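Local coordinates for CRISPR-associated protein CasA/Cse1 (Thermus thermophilus, PDB 4AN8) that serves as a subunit of the Cascade ribonucleoprotein complex and probably takes part in selecting foreign DNA for CRISPR-based adaptive immunity, at residues P110-V114 with L161-Q165; P122-L128 with V261-Y266; L149-Y154 with D256-R262. All coordinates share one frame; numbering follows the deposited sequence.

Interaction 1 (P110-V114 with L161-Q165). With ACT (acetate ion), chain C.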
loop_
_atom_site.group_PDB
_atom_site.type_symbol
_atom_site.label_atom_id
_atom_site.label_comp_id
_atom_site.label_asym_id
_atom_site.label_seq_id
_atom_site.Cartn_x
_atom_site.Cartn_y
_atom_site.Cartn_z
ATOM N N PRO A 110 -5.607 26.745 -5.044
ATOM C CA PRO A 110 -5.921 25.509 -5.765
ATOM C C PRO A 110 -5.582 24.278 -4.906
ATOM O O PRO A 110 -4.627 24.312 -4.133
ATOM C CB PRO A 110 -5.047 25.593 -7.017
ATOM C CG PRO A 110 -3.849 26.494 -6.594
ATOM C CD PRO A 110 -4.388 27.425 -5.533
ATOM N N PHE A 111 -6.384 23.224 -5.021
ATOM C CA PHE A 111 -6.273 22.046 -4.172
ATOM C C PHE A 111 -4.890 21.366 -4.265
ATOM O O PHE A 111 -4.417 20.996 -5.361
ATOM C CB PHE A 111 -7.411 21.067 -4.531
ATOM C CG PHE A 111 -7.407 19.819 -3.717
ATOM C CD1 PHE A 111 -7.971 19.799 -2.453
ATOM C CD2 PHE A 111 -6.804 18.668 -4.198
ATOM C CE1 PHE A 111 -7.948 18.659 -1.701
ATOM C CE2 PHE A 111 -6.785 17.529 -3.450
ATOM C CZ PHE A 111 -7.362 17.522 -2.199
ATOM N N LEU A 112 -4.236 21.224 -3.124
ATOM C CA LEU A 112 -2.919 20.567 -3.034
ATOM C C LEU A 112 -1.841 21.182 -3.936
ATOM O O LEU A 112 -0.894 20.506 -4.325
ATOM C CB LEU A 112 -3.046 19.063 -3.322
ATOM C CG LEU A 112 -2.897 18.102 -2.134
ATOM C CD1 LEU A 112 -1.683 18.425 -1.242
ATOM C CD2 LEU A 112 -4.140 18.087 -1.296
ATOM N N GLN A 113 -1.960 22.469 -4.228
ATOM C CA GLN A 113 -1.062 23.106 -5.180
ATOM C C GLN A 113 -0.551 24.452 -4.649
ATOM O O GLN A 113 -0.910 24.860 -3.554
ATOM C CB GLN A 113 -1.772 23.270 -6.527
ATOM C CG GLN A 113 -2.185 21.954 -7.156
ATOM C CD GLN A 113 -3.184 22.149 -8.259
ATOM O OE1 GLN A 113 -2.844 22.636 -9.325
ATOM N NE2 GLN A 113 -4.432 21.778 -8.009
ATOM N N VAL A 114 0.302 25.119 -5.419
ATOM C CA VAL A 114 0.908 26.380 -4.997
ATOM C C VAL A 114 0.489 27.421 -6.017
ATOM O O VAL A 114 0.901 27.350 -7.182
ATOM C CB VAL A 114 2.455 26.294 -4.981
ATOM C CG1 VAL A 114 3.077 27.618 -4.478
ATOM C CG2 VAL A 114 2.937 25.098 -4.146
ATOM N N LEU A 161 -1.998 14.134 -9.447
ATOM C CA LEU A 161 -1.555 15.024 -8.376
ATOM C C LEU A 161 -1.531 14.281 -7.045
ATOM O O LEU A 161 -0.540 14.290 -6.332
ATOM C CB LEU A 161 -2.467 16.240 -8.283
ATOM C CG LEU A 161 -2.227 17.200 -7.109
ATOM C CD1 LEU A 161 -0.779 17.719 -7.084
ATOM C CD2 LEU A 161 -3.250 18.360 -7.138
ATOM N N LEU A 162 -2.639 13.631 -6.722
ATOM C CA LEU A 162 -2.805 12.973 -5.444
ATOM C C LEU A 162 -1.794 11.858 -5.305
ATOM O O LEU A 162 -1.195 11.689 -4.267
ATOM C CB LEU A 162 -4.189 12.361 -5.339
ATOM C CG LEU A 162 -5.257 13.128 -4.596
ATOM C CD1 LEU A 162 -6.443 12.148 -4.407
ATOM C CD2 LEU A 162 -4.734 13.611 -3.241
ATOM N N VAL A 163 -1.607 11.088 -6.369
ATOM C CA VAL A 163 -0.651 10.012 -6.285
ATOM C C VAL A 163 0.734 10.593 -5.989
ATOM O O VAL A 163 1.439 10.112 -5.105
ATOM C CB VAL A 163 -0.629 9.166 -7.578
ATOM C CG1 VAL A 163 0.656 8.304 -7.630
ATOM C CG2 VAL A 163 -1.927 8.316 -7.676
ATOM N N HIS A 164 1.112 11.627 -6.732
ATOM C CA HIS A 164 2.471 12.160 -6.606
ATOM C C HIS A 164 2.774 12.678 -5.208
ATOM O O HIS A 164 3.868 12.486 -4.708
ATOM C CB HIS A 164 2.714 13.267 -7.643
ATOM C CG HIS A 164 4.142 13.709 -7.743
ATOM N ND1 HIS A 164 5.151 12.879 -8.190
ATOM C CD2 HIS A 164 4.728 14.901 -7.480
ATOM C CE1 HIS A 164 6.295 13.534 -8.181
ATOM N NE2 HIS A 164 6.067 14.764 -7.750
ATOM N N GLN A 165 1.799 13.324 -4.577
ATOM C CA GLN A 165 1.971 13.882 -3.228
ATOM C C GLN A 165 2.144 12.809 -2.150
ATOM O O GLN A 165 2.713 13.084 -1.079
ATOM C CB GLN A 165 0.787 14.802 -2.855
ATOM C CG GLN A 165 0.627 16.038 -3.747
ATOM C CD GLN A 165 1.786 17.025 -3.591
ATOM O OE1 GLN A 165 2.904 16.630 -3.293
ATOM N NE2 GLN A 165 1.509 18.305 -3.750
HETATM C C ACT C . 5.348 9.077 -8.556
HETATM O O ACT C . 4.176 9.566 -8.566
HETATM O OXT ACT C . 6.288 9.851 -8.947
HETATM C CH3 ACT C . 5.611 7.652 -8.093
#
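L112 faces L161 with their CA atoms 7.8 Å apart, the nearest pair of CA atoms between a tight turn and a helix. Residues P110-Q113 form a type II beta turn, closed by the bond from Q113 N to P110 O; the positive phi of L112 (56°) is what a type II turn requires at its third position. Residues L161-Q165 belong to helix 154-167, so this contact packs a turn of the loop before strand 123-124 against one side of that helix.

L161 does most of the packing. Its CG lies opposite the backbone N (chi1 174°), which directs the side chain toward the turn, where CD2 does the touching: this methyl meets the carbonyl oxygen F111 O at 3.4 Å and the apolar L112 CB at 3.9 Å. Q113 passes obliquely over the same methyl, with its NE2 3.7 Å from L161 CD2. F111 contributes more loosely, as L162 CD2 lies near the plane of its ring at the edge, 4.4 Å from CE2. L112 and Q165 run past one another in opposite senses, L112 CD1 coming near the amide of Q165.

Two glutamines handle the polar atoms. Q113 NE2 donates to F111 O at 2.8 Å, with that oxygen almost in the plane of its amide, and also bonds L104 O, while its OE1 bonds L254 N. Q165 NE2 makes a weak bond to L112 O (3.3 Å, N-H...O 145°); the stronger polar partner of the Q165 side chain is R250 N, which bonds OE1.

All six touching residues are buried. The chemistry therefore implies a largely apolar junction in which glutamine amides satisfy turn carbonyls and strand N-H groups, tying turn, helix and strand 250-256 together while only a weak hydrogen bond joins the two segments directly.

Interaction 2 (P122-L128 with V261-Y266). With ACT (acetate ion), chain D.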
loop_
_atom_site.group_PDB
_atom_site.type_symbol
_atom_site.label_atom_id
_atom_site.label_comp_id
_atom_site.label_asym_id
_atom_site.label_seq_id
_atom_site.Cartn_x
_atom_site.Cartn_y
_atom_site.Cartn_z
ATOM N N PRO A 122 7.644 25.099 -17.613
ATOM C CA PRO A 122 6.926 24.092 -16.862
ATOM C C PRO A 122 7.373 22.686 -17.145
ATOM O O PRO A 122 8.120 22.493 -18.033
ATOM C CB PRO A 122 5.508 24.307 -17.337
ATOM C CG PRO A 122 5.656 24.736 -18.654
ATOM C CD PRO A 122 6.880 25.512 -18.777
ATOM N N LEU A 123 6.946 21.728 -16.349
ATOM C CA LEU A 123 7.199 20.326 -16.595
ATOM C C LEU A 123 5.945 19.662 -17.110
ATOM O O LEU A 123 4.885 20.116 -16.870
ATOM C CB LEU A 123 7.669 19.619 -15.338
ATOM C CG LEU A 123 8.876 20.098 -14.563
ATOM C CD1 LEU A 123 9.208 19.174 -13.478
ATOM C CD2 LEU A 123 10.012 20.262 -15.436
ATOM N N PRO A 124 6.107 18.570 -17.881
ATOM C CA PRO A 124 4.950 17.805 -18.370
ATOM C C PRO A 124 4.286 17.131 -17.194
ATOM O O PRO A 124 5.005 16.721 -16.278
ATOM C CB PRO A 124 5.569 16.718 -19.260
ATOM C CG PRO A 124 7.046 17.022 -19.335
ATOM C CD PRO A 124 7.391 17.926 -18.215
ATOM N N TRP A 125 2.960 17.015 -17.213
ATOM C CA TRP A 125 2.243 16.372 -16.120
ATOM C C TRP A 125 2.689 14.933 -15.953
ATOM O O TRP A 125 2.481 14.338 -14.897
ATOM C CB TRP A 125 0.725 16.451 -16.310
ATOM C CG TRP A 125 0.155 15.529 -17.345
ATOM C CD1 TRP A 125 0.151 15.716 -18.696
ATOM C CD2 TRP A 125 -0.533 14.295 -17.108
ATOM N NE1 TRP A 125 -0.483 14.676 -19.317
ATOM C CE2 TRP A 125 -0.916 13.784 -18.368
ATOM C CE3 TRP A 125 -0.863 13.570 -15.954
ATOM C CZ2 TRP A 125 -1.612 12.569 -18.513
ATOM C CZ3 TRP A 125 -1.567 12.360 -16.093
ATOM C CH2 TRP A 125 -1.925 11.875 -17.365
ATOM N N SER A 126 3.329 14.376 -16.975
ATOM C CA SER A 126 3.814 12.999 -16.896
ATOM C C SER A 126 4.762 12.763 -15.710
ATOM O O SER A 126 4.869 11.646 -15.220
ATOM C CB SER A 126 4.501 12.605 -18.198
ATOM O OG SER A 126 5.580 13.477 -18.465
ATOM N N LYS A 127 5.443 13.819 -15.257
ATOM C CA LYS A 127 6.318 13.756 -14.083
ATOM C C LYS A 127 5.561 13.394 -12.769
ATOM O O LYS A 127 6.161 12.950 -11.783
ATOM C CB LYS A 127 7.049 15.087 -13.921
ATOM C CG LYS A 127 7.737 15.269 -12.574
ATOM C CD LYS A 127 9.194 14.786 -12.598
ATOM C CE LYS A 127 9.877 14.974 -11.244
ATOM N NZ LYS A 127 11.358 15.009 -11.378
ATOM N N LEU A 128 4.245 13.603 -12.753
ATOM C CA LEU A 128 3.428 13.235 -11.603
ATOM C C LEU A 128 3.263 11.734 -11.482
ATOM O O LEU A 128 2.905 11.227 -10.413
ATOM C CB LEU A 128 2.050 13.857 -11.735
ATOM C CG LEU A 128 2.001 15.387 -11.665
ATOM C CD1 LEU A 128 0.571 15.853 -11.907
ATOM C CD2 LEU A 128 2.557 15.909 -10.333
ATOM N N VAL A 261 -5.137 19.306 -19.104
ATOM C CA VAL A 261 -3.831 19.678 -18.577
ATOM C C VAL A 261 -2.727 18.960 -19.334
ATOM O O VAL A 261 -2.805 17.752 -19.560
ATOM C CB VAL A 261 -3.708 19.314 -17.068
ATOM C CG1 VAL A 261 -2.269 19.466 -16.601
ATOM C CG2 VAL A 261 -4.659 20.161 -16.234
ATOM N N ARG A 262 -1.695 19.710 -19.713
ATOM C CA ARG A 262 -0.489 19.131 -20.299
ATOM C C ARG A 262 0.749 19.380 -19.441
ATOM O O ARG A 262 1.638 18.544 -19.392
ATOM C CB ARG A 262 -0.229 19.699 -21.700
ATOM C CG ARG A 262 -1.237 19.308 -22.776
ATOM C CD ARG A 262 -0.852 19.932 -24.140
ATOM N NE ARG A 262 -1.710 19.456 -25.213
ATOM C CZ ARG A 262 -2.820 20.065 -25.615
ATOM N NH1 ARG A 262 -3.211 21.204 -25.050
ATOM N NH2 ARG A 262 -3.539 19.534 -26.592
ATOM N N PHE A 263 0.814 20.553 -18.813
ATOM C CA PHE A 263 2.005 21.035 -18.110
ATOM C C PHE A 263 1.703 21.552 -16.704
ATOM O O PHE A 263 0.555 21.819 -16.353
ATOM C CB PHE A 263 2.696 22.161 -18.910
ATOM C CG PHE A 263 3.202 21.724 -20.242
ATOM C CD1 PHE A 263 4.389 21.032 -20.351
ATOM C CD2 PHE A 263 2.483 21.992 -21.386
ATOM C CE1 PHE A 263 4.861 20.613 -21.587
ATOM C CE2 PHE A 263 2.941 21.569 -22.619
ATOM C CZ PHE A 263 4.131 20.871 -22.714
ATOM N N MET A 264 2.760 21.700 -15.908
ATOM C CA MET A 264 2.642 22.129 -14.531
ATOM C C MET A 264 3.867 22.940 -14.094
ATOM O O MET A 264 4.996 22.675 -14.528
ATOM C CB MET A 264 2.481 20.902 -13.627
ATOM C CG MET A 264 3.675 19.971 -13.617
ATOM S SD MET A 264 3.341 18.495 -12.599
ATOM C CE MET A 264 4.845 17.568 -12.844
ATOM N N GLY A 265 3.635 23.927 -13.233
ATOM C CA GLY A 265 4.708 24.557 -12.491
ATOM C C GLY A 265 5.083 23.533 -11.449
ATOM O O GLY A 265 4.217 22.759 -11.028
ATOM N N TYR A 266 6.348 23.517 -11.037
ATOM C CA TYR A 266 6.866 22.465 -10.181
ATOM C C TYR A 266 8.021 22.966 -9.309
ATOM O O TYR A 266 8.924 23.640 -9.798
ATOM C CB TYR A 266 7.326 21.285 -11.047
ATOM C CG TYR A 266 7.543 20.001 -10.265
ATOM C CD1 TYR A 266 6.454 19.208 -9.882
ATOM C CD2 TYR A 266 8.820 19.577 -9.905
ATOM C CE1 TYR A 266 6.622 18.052 -9.162
ATOM C CE2 TYR A 266 9.000 18.390 -9.170
ATOM C CZ TYR A 266 7.887 17.641 -8.802
ATOM O OH TYR A 266 8.022 16.463 -8.070
HETATM C C ACT D . 11.321 14.369 -7.181
HETATM O O ACT D . 10.280 13.889 -6.640
HETATM O OXT ACT D . 11.152 15.376 -7.929
HETATM C CH3 ACT D . 12.686 13.764 -6.947
#
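L123 and M264 face each other as a hydrogen-bonded pair in an antiparallel beta pairing, where the short strand 123-124 pairs with strand 261-273 in a mixed sheet. L123 N to M264 O and M264 N to L123 O are both 2.8 Å. P124 and F263 form the adjacent non-hydrogen-bonded pair, and beyond it W125 N donates to R262 O (3.0 Å) as the chain turns into the 3-10 segment 125-128.

M264 is the side chain around which the others are arranged. Its CG sits between the backbone N and the carbonyl carbon (chi1 64°), and the rest of the chain is extended, which sends the thioether to the side chains of K127 and L128 in the 3-10 segment. There L128 slides past it in the opposite direction, with CG and CD2 both 3.5 Å from M264 SD, while K127 crosses it at about a right angle.

L123 crosses Y266 obliquely, its CD1 3.6 Å from Y266 CD2. The aliphatic part of K127 passes over one face of the Y266 ring, CG lying above it. The phenol OH of Y266 bonds H164 NE2 of helix 154-167, and an acetate ion approaches the ring edge in plane, near K127 NZ.

P122 crosses F263 obliquely, with CB 3.9 Å from F263 CB, and F263 has L123 O at its edge. W125 lays the edge of its indole against R262 O, while its NE1 bonds P150 O. The methyl of M264 ends in a tight fit: M264 CE is 3.5 Å from K127 CB, closer than usual for two carbons, and equally 3.5 Å from P124 O.

Interaction 3 (L149-Y154 with D256-R262)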
loop_
_atom_site.group_PDB
_atom_site.type_symbol
_atom_site.label_atom_id
_atom_site.label_comp_id
_atom_site.label_asym_id
_atom_site.label_seq_id
_atom_site.Cartn_x
_atom_site.Cartn_y
_atom_site.Cartn_z
ATOM N N LEU A 149 3.202 13.932 -25.844
ATOM C CA LEU A 149 2.579 14.150 -24.539
ATOM C C LEU A 149 1.108 14.455 -24.681
ATOM O O LEU A 149 0.729 15.482 -25.233
ATOM C CB LEU A 149 3.263 15.301 -23.790
ATOM C CG LEU A 149 2.564 15.757 -22.501
ATOM C CD1 LEU A 149 3.034 14.927 -21.346
ATOM C CD2 LEU A 149 2.835 17.225 -22.248
ATOM N N PRO A 150 0.271 13.564 -24.155
ATOM C CA PRO A 150 -1.187 13.715 -24.236
ATOM C C PRO A 150 -1.725 14.725 -23.218
ATOM O O PRO A 150 -1.102 14.984 -22.196
ATOM C CB PRO A 150 -1.687 12.315 -23.896
ATOM C CG PRO A 150 -0.667 11.802 -22.916
ATOM C CD PRO A 150 0.667 12.371 -23.380
ATOM N N LYS A 151 -2.871 15.301 -23.526
ATOM C CA LYS A 151 -3.576 16.146 -22.599
ATOM C C LYS A 151 -4.370 15.275 -21.612
ATOM O O LYS A 151 -5.199 14.461 -22.011
ATOM C CB LYS A 151 -4.519 17.069 -23.360
ATOM C CG LYS A 151 -5.094 18.171 -22.514
ATOM C CD LYS A 151 -6.450 18.666 -23.035
ATOM C CE LYS A 151 -6.410 19.007 -24.512
ATOM N NZ LYS A 151 -7.773 19.129 -25.116
ATOM N N ALA A 152 -4.111 15.447 -20.322
ATOM C CA ALA A 152 -4.935 14.815 -19.298
ATOM C C ALA A 152 -6.269 15.529 -19.189
ATOM O O ALA A 152 -6.344 16.744 -19.375
ATOM C CB ALA A 152 -4.229 14.864 -17.967
ATOM N N THR A 153 -7.322 14.780 -18.878
ATOM C CA THR A 153 -8.559 15.403 -18.422
ATOM C C THR A 153 -8.332 15.921 -17.013
ATOM O O THR A 153 -7.387 15.516 -16.354
ATOM C CB THR A 153 -9.757 14.420 -18.363
ATOM O OG1 THR A 153 -9.444 13.355 -17.453
ATOM C CG2 THR A 153 -10.080 13.846 -19.737
ATOM N N TYR A 154 -9.202 16.804 -16.545
ATOM C CA TYR A 154 -9.109 17.288 -15.178
ATOM C C TYR A 154 -9.080 16.124 -14.190
ATOM O O TYR A 154 -8.287 16.139 -13.247
ATOM C CB TYR A 154 -10.258 18.234 -14.857
ATOM C CG TYR A 154 -10.245 19.491 -15.695
ATOM C CD1 TYR A 154 -9.048 20.081 -16.076
ATOM C CD2 TYR A 154 -11.432 20.077 -16.123
ATOM C CE1 TYR A 154 -9.028 21.226 -16.847
ATOM C CE2 TYR A 154 -11.422 21.219 -16.894
ATOM C CZ TYR A 154 -10.213 21.793 -17.253
ATOM O OH TYR A 154 -10.201 22.940 -18.015
ATOM N N ASP A 256 -4.056 25.009 -16.749
ATOM C CA ASP A 256 -5.278 24.694 -17.470
ATOM C C ASP A 256 -5.144 25.065 -18.953
ATOM O O ASP A 256 -4.995 26.244 -19.298
ATOM C CB ASP A 256 -6.443 25.445 -16.807
ATOM C CG ASP A 256 -7.794 25.177 -17.471
ATOM O OD1 ASP A 256 -7.880 24.317 -18.385
ATOM O OD2 ASP A 256 -8.781 25.836 -17.047
ATOM N N GLU A 257 -5.188 24.052 -19.818
ATOM C CA GLU A 257 -5.170 24.247 -21.274
ATOM C C GLU A 257 -6.501 24.759 -21.812
ATOM O O GLU A 257 -6.600 25.112 -22.973
ATOM C CB GLU A 257 -4.863 22.935 -21.991
ATOM C CG GLU A 257 -3.528 22.332 -21.664
ATOM C CD GLU A 257 -2.371 23.163 -22.184
ATOM O OE1 GLU A 257 -2.076 23.049 -23.389
ATOM O OE2 GLU A 257 -1.751 23.917 -21.390
ATOM N N GLY A 258 -7.528 24.787 -20.974
ATOM C CA GLY A 258 -8.851 25.195 -21.413
ATOM C C GLY A 258 -9.875 24.113 -21.123
ATOM O O GLY A 258 -10.965 24.392 -20.603
ATOM N N ASP A 259 -9.518 22.869 -21.445
ATOM C CA ASP A 259 -10.365 21.727 -21.110
ATOM C C ASP A 259 -9.536 20.508 -20.685
ATOM O O ASP A 259 -9.997 19.379 -20.781
ATOM C CB ASP A 259 -11.236 21.352 -22.296
ATOM C CG ASP A 259 -10.424 20.910 -23.471
ATOM O OD1 ASP A 259 -9.211 20.693 -23.294
ATOM O OD2 ASP A 259 -10.987 20.777 -24.572
ATOM N N GLY A 260 -8.310 20.748 -20.236
ATOM C CA GLY A 260 -7.404 19.688 -19.842
ATOM C C GLY A 260 -6.054 20.226 -19.384
ATOM O O GLY A 260 -5.834 21.444 -19.294
ATOM N N VAL A 261 -5.137 19.306 -19.104
ATOM C CA VAL A 261 -3.831 19.678 -18.577
ATOM C C VAL A 261 -2.727 18.960 -19.334
ATOM O O VAL A 261 -2.805 17.752 -19.560
ATOM C CB VAL A 261 -3.708 19.314 -17.068
ATOM C CG1 VAL A 261 -2.269 19.466 -16.601
ATOM C CG2 VAL A 261 -4.659 20.161 -16.234
ATOM N N ARG A 262 -1.695 19.710 -19.713
ATOM C CA ARG A 262 -0.489 19.131 -20.299
ATOM C C ARG A 262 0.749 19.380 -19.441
ATOM O O ARG A 262 1.638 18.544 -19.392
ATOM C CB ARG A 262 -0.229 19.699 -21.700
ATOM C CG ARG A 262 -1.237 19.308 -22.776
ATOM C CD ARG A 262 -0.852 19.932 -24.140
ATOM N NE ARG A 262 -1.710 19.456 -25.213
ATOM C CZ ARG A 262 -2.820 20.065 -25.615
ATOM N NH1 ARG A 262 -3.211 21.204 -25.050
ATOM N NH2 ARG A 262 -3.539 19.534 -26.592
HETATM O O HOH W 1 -11.372 17.427 -18.506
#
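A single antiparallel bridge, A152 with V261, joins the lead-in to helix 154-167 to the hairpin turn between strands 250-256 and 261-273. Its two bonds, A152 N to V261 O and V261 N to A152 O, are each 2.8 Å. Within the turn, E257 N bonds G260 O, and D256 OD1 accepts from G258 N, making an Asx turn.

Y154, in the first turn of the helix just past the N-cap T153, points its hydroxyl into this turn. The OH donates to D256 OD1 at 2.7 Å, with ring and carboxylate planes 80° apart; Y154 OH and G258 N reach that oxygen from opposite faces of the carboxylate. K10 NZ hydrogen-bonds Y154 OH and forms a salt bridge with D256 OD2. A water accepts from Y154 N and donates to D259 O.

K151 extends across to D259 and G260 of the turn. A bend at chi3 (-51°) brings its NZ to D259 OD1, a salt bridge of 2.8 Å on the syn side of the carboxylate, and its CD packs 3.5 Å from G260 CA. K151 CE rests over one face of the R262 guanidinium, whose NH1 forms a salt bridge with E257 OE1 (2.7 Å). L149 CD2 touches R262 O.

K151 NZ and R262 NH2 are 4.5 Å apart, each cation near its own carboxylate. This pairing probably offsets their repulsion. The G258 N bond shapes the turn itself, while the Y154 OH bond, the K151-D259 salt bridge and the A152-V261 bridge tie it to the helix start.

In the fold
Interaction 1 is the core contact, with every touching residue buried, whereas interactions 2 and 3 are partly buried and include exposed side chains. Interactions 2 and 3 share V261 and R262 and both use strand 261-273: the former adds strand 123-124, the latter the approach to helix 154-167. That helix carries one side of interaction 1 and touches interaction 2 through H164 and Y266, while W125 and P150 connect interactions 2 and 3. Chemistry follows place: leucines and glutamine amides in interaction 1, backbone pairing in both others, joined by thioether and ring packing in interaction 2 and by salt bridges and a water in interaction 3. Interactions 1 and 3 do not touch.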